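Uncharacterized protein (Pseudomonas aeruginosa, PDB 6P8P) is a bacterial HORMA-domain protein of a type III CBASS anti-phage system, where it probably helps regulate a cGAS-like nucleotidyltransferase. Local coordinates at residues 3-8 and 68-73. The protein carries 2 engineered substitutions. Numbering follows the deposited sequence.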
ATOM      1  N   THR A   3      -7.354  -8.249  29.587  1.00 39.60           N
ATOM      2  CA  THR A   3      -6.439  -9.278  29.092  1.00 51.44           C
ATOM      3  C   THR A   3      -5.776  -8.822  27.793  1.00 40.85           C
ATOM      4  O   THR A   3      -6.438  -8.313  26.884  1.00 39.51           O
ATOM      5  CB  THR A   3      -7.157 -10.615  28.840  1.00 56.97           C
ATOM      6  OG1 THR A   3      -7.645 -11.138  30.076  1.00 58.03           O
ATOM      7  CG2 THR A   3      -6.214 -11.633  28.201  1.00 52.27           C
ATOM      8  N   VAL A   4      -4.461  -9.001  27.726  1.00 28.37           N
ATOM      9  CA  VAL A   4      -3.670  -8.658  26.544  1.00 27.74           C
ATOM     10  C   VAL A   4      -2.770  -9.849  26.248  1.00 29.55           C
ATOM     11  O   VAL A   4      -2.139 -10.390  27.157  1.00 29.87           O
ATOM     12  CB  VAL A   4      -2.828  -7.380  26.737  1.00 44.42           C
ATOM     13  CG1 VAL A   4      -2.075  -7.050  25.443  1.00 43.73           C
ATOM     14  CG2 VAL A   4      -3.706  -6.228  27.165  1.00 62.16           C
ATOM     15  N   VAL A   5      -2.720 -10.270  24.985  1.00 22.20           N
ATOM     16  CA  VAL A   5      -1.843 -11.351  24.557  1.00 20.30           C
ATOM     17  C   VAL A   5      -1.035 -10.819  23.386  1.00 26.12           C
ATOM     18  O   VAL A   5      -1.427  -9.861  22.722  1.00 24.18           O
ATOM     19  CB  VAL A   5      -2.603 -12.620  24.152  1.00 31.03           C
ATOM     20  CG1 VAL A   5      -3.547 -13.021  25.265  1.00 25.21           C
ATOM     21  CG2 VAL A   5      -3.355 -12.399  22.880  1.00 30.71           C
ATOM     22  N   SER A   6       0.104 -11.443  23.141  1.00 22.90           N
ATOM     23  CA  SER A   6       0.954 -10.977  22.047  1.00 23.06           C
ATOM     24  C   SER A   6       1.337 -12.138  21.144  1.00 21.37           C
ATOM     25  O   SER A   6       1.350 -13.310  21.552  1.00 20.29           O
ATOM     26  CB  SER A   6       2.200 -10.262  22.562  1.00 26.31           C
ATOM     27  OG  SER A   6       3.258 -11.153  22.771  1.00 46.03           O
ATOM     28  N   ARG A   7       1.624 -11.797  19.895  1.00 19.86           N
ATOM     29  CA  ARG A   7       2.082 -12.757  18.907  1.00 16.73           C
ATOM     30  C   ARG A   7       3.207 -12.081  18.134  1.00 21.98           C
ATOM     31  O   ARG A   7       3.329 -10.854  18.134  1.00 21.87           O
ATOM     32  CB  ARG A   7       0.940 -13.197  18.008  1.00 18.46           C
ATOM     33  CG  ARG A   7      -0.149 -14.050  18.690  1.00 21.24           C
ATOM     34  CD  ARG A   7       0.371 -15.414  19.076  1.00 20.07           C
ATOM     35  NE  ARG A   7      -0.661 -16.329  19.567  1.00 21.55           N
ATOM     36  CZ  ARG A   7      -1.068 -16.394  20.828  1.00 24.41           C
ATOM     37  NH1 ARG A   7      -0.569 -15.574  21.739  1.00 26.77           N
ATOM     38  NH2 ARG A   7      -2.002 -17.276  21.171  1.00 22.65           N
ATOM     39  N   THR A   8       4.063 -12.901  17.534  1.00 18.02           N
ATOM     40  CA  THR A   8       5.228 -12.420  16.809  1.00 16.29           C
ATOM     41  C   THR A   8       5.366 -13.274  15.561  1.00 20.83           C
ATOM     42  O   THR A   8       5.620 -14.477  15.647  1.00 20.89           O
ATOM     43  CB  THR A   8       6.498 -12.469  17.659  1.00 26.24           C
ATOM     44  OG1 THR A   8       6.341 -11.610  18.794  1.00 33.23           O
ATOM     45  CG2 THR A   8       7.675 -12.017  16.847  1.00 24.26           C
ATOM     46  N   PRO A  68     -10.158 -10.060  24.646  1.00 24.63           N
ATOM     47  CA  PRO A  68      -8.755  -9.675  24.853  1.00 23.21           C
ATOM     48  C   PRO A  68      -8.197  -8.830  23.720  1.00 19.73           C
ATOM     49  O   PRO A  68      -8.593  -8.962  22.572  1.00 22.82           O
ATOM     50  CB  PRO A  68      -8.020 -11.019  24.935  1.00 27.18           C
ATOM     51  CG  PRO A  68      -9.087 -12.029  25.279  1.00 24.31           C
ATOM     52  CD  PRO A  68     -10.339 -11.531  24.643  1.00 26.00           C
ATOM     53  N   ARG A  69      -7.249  -7.972  24.068  1.00 23.81           N
ATOM     54  CA  ARG A  69      -6.463  -7.228  23.094  1.00 22.06           C
ATOM     55  C   ARG A  69      -5.320  -8.094  22.605  1.00 25.87           C
ATOM     56  O   ARG A  69      -4.762  -8.883  23.374  1.00 22.71           O
ATOM     57  CB  ARG A  69      -5.931  -5.957  23.755  1.00 25.10           C
ATOM     58  CG  ARG A  69      -4.865  -5.228  23.020  1.00 37.52           C
ATOM     59  CD  ARG A  69      -4.497  -3.936  23.758  1.00 45.68           C
ATOM     60  NE  ARG A  69      -5.673  -3.113  23.992  1.00 42.85           N
ATOM     61  CZ  ARG A  69      -5.637  -1.819  24.291  1.00 65.73           C
ATOM     62  NH1 ARG A  69      -4.470  -1.194  24.392  1.00 71.52           N
ATOM     63  NH2 ARG A  69      -6.768  -1.150  24.487  1.00 66.49           N
ATOM     64  N   THR A  70      -5.005  -7.982  21.310  1.00 19.69           N
ATOM     65  CA  THR A  70      -3.931  -8.761  20.701  1.00 18.37           C
ATOM     66  C   THR A  70      -2.891  -7.791  20.171  1.00 19.24           C
ATOM     67  O   THR A  70      -3.217  -6.916  19.355  1.00 20.84           O
ATOM     68  CB  THR A  70      -4.445  -9.644  19.559  1.00 22.00           C
ATOM     69  OG1 THR A  70      -5.520 -10.449  20.019  1.00 28.50           O
ATOM     70  CG2 THR A  70      -3.329 -10.537  19.011  1.00 20.68           C
ATOM     71  N   ARG A  71      -1.643  -7.975  20.587  1.00 15.99           N
ATOM     72  CA  ARG A  71      -0.506  -7.225  20.071  1.00 19.62           C
ATOM     73  C   ARG A  71       0.287  -8.120  19.129  1.00 22.63           C
ATOM     74  O   ARG A  71       0.704  -9.219  19.524  1.00 21.71           O
ATOM     75  CB  ARG A  71       0.388  -6.757  21.227  1.00 21.39           C
ATOM     76  CG  ARG A  71      -0.217  -5.663  22.057  1.00 21.35           C
ATOM     77  CD  ARG A  71       0.649  -5.331  23.289  1.00 26.85           C
ATOM     78  NE  ARG A  71       0.101  -4.189  24.009  1.00 50.37           N
ATOM     79  CZ  ARG A  71       0.562  -3.747  25.173  1.00 78.96           C
ATOM     80  NH1 ARG A  71       1.587  -4.355  25.754  1.00 81.89           N
ATOM     81  NH2 ARG A  71      -0.005  -2.702  25.757  1.00 70.59           N
ATOM     82  N   ILE A  72       0.512  -7.665  17.891  1.00 17.61           N
ATOM     83  CA  ILE A  72       1.224  -8.493  16.924  1.00 17.12           C
ATOM     84  C   ILE A  72       2.481  -7.773  16.483  1.00 17.97           C
ATOM     85  O   ILE A  72       2.406  -6.689  15.900  1.00 17.03           O
ATOM     86  CB  ILE A  72       0.356  -8.849  15.706  1.00 18.70           C
ATOM     87  CG1 ILE A  72      -0.949  -9.480  16.160  1.00 19.97           C
ATOM     88  CG2 ILE A  72       1.122  -9.778  14.786  1.00 20.74           C
ATOM     89  CD1 ILE A  72      -2.016  -9.563  15.132  1.00 28.20           C
ATOM     90  N   TYR A  73       3.622  -8.394  16.731  1.00 17.49           N
ATOM     91  CA  TYR A  73       4.910  -7.926  16.267  1.00 17.27           C
ATOM     92  C   TYR A  73       5.363  -8.749  15.070  1.00 17.53           C
ATOM     93  O   TYR A  73       4.909  -9.864  14.845  1.00 21.16           O
ATOM     94  CB  TYR A  73       5.963  -8.034  17.355  1.00 18.74           C
ATOM     95  CG  TYR A  73       5.750  -7.090  18.515  1.00 19.07           C
ATOM     96  CD1 TYR A  73       4.994  -7.465  19.614  1.00 21.70           C
ATOM     97  CD2 TYR A  73       6.307  -5.816  18.500  1.00 17.65           C
ATOM     98  CE1 TYR A  73       4.811  -6.581  20.690  1.00 21.68           C
ATOM     99  CE2 TYR A  73       6.145  -4.946  19.552  1.00 23.18           C
ATOM    100  CZ  TYR A  73       5.386  -5.326  20.634  1.00 26.90           C
ATOM    101  OH  TYR A  73       5.243  -4.438  21.678  1.00 36.14           O
TER
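Val5 is gripped from both ends by strand 69-73: its N donates to Arg69 O at 2.9 Å, and its O accepts from Arg71 N in a nearly straight bond (171° at the hydrogen). Arg7 repeats the pattern two residues on, its N bonded to Arg71 O at 2.8 Å and its O receiving Tyr73 N, while Thr3 O starts the ladder by accepting Arg69 N. Such alternation is the signature of parallel pairing; CA-H...O contacts, among them Ser6 CA to Arg71 O at 3.1 Å, fill the intervals.

On the face of Val5, Thr70, Arg7 and Ile72, Ile72 is buried under Ile24, Leu27 and Leu28, and Thr70 against Phe93. Between the strands the touch is modest, Val5 CG2 lying 4.1 Å from Thr70 OG1. The end of the Arg7 side chain leads away from 69-73, NH1 folding back to Ser6 O at 3.0 Å while NE and NH2 bond to the carbonyls of Glu89 and Val90.

The face of Val4, Ser6, Thr8, Arg69, Arg71 and Tyr73 is looser, with Val4 and Arg71 exposed. With CG1 anti to its backbone N (chi1 -178°), Val4 lays that methyl over one face of the Arg71 guanidinium, 3.9 Å from NE, and sets CG2 alongside the Arg69 chain.

Within the mixed sheet of this HORMA domain, 4-10 is one of two edge strands in the chain; 69-75 separates it from antiparallel 61-64, and helix 17-29 packs against Ile72 and Arg7.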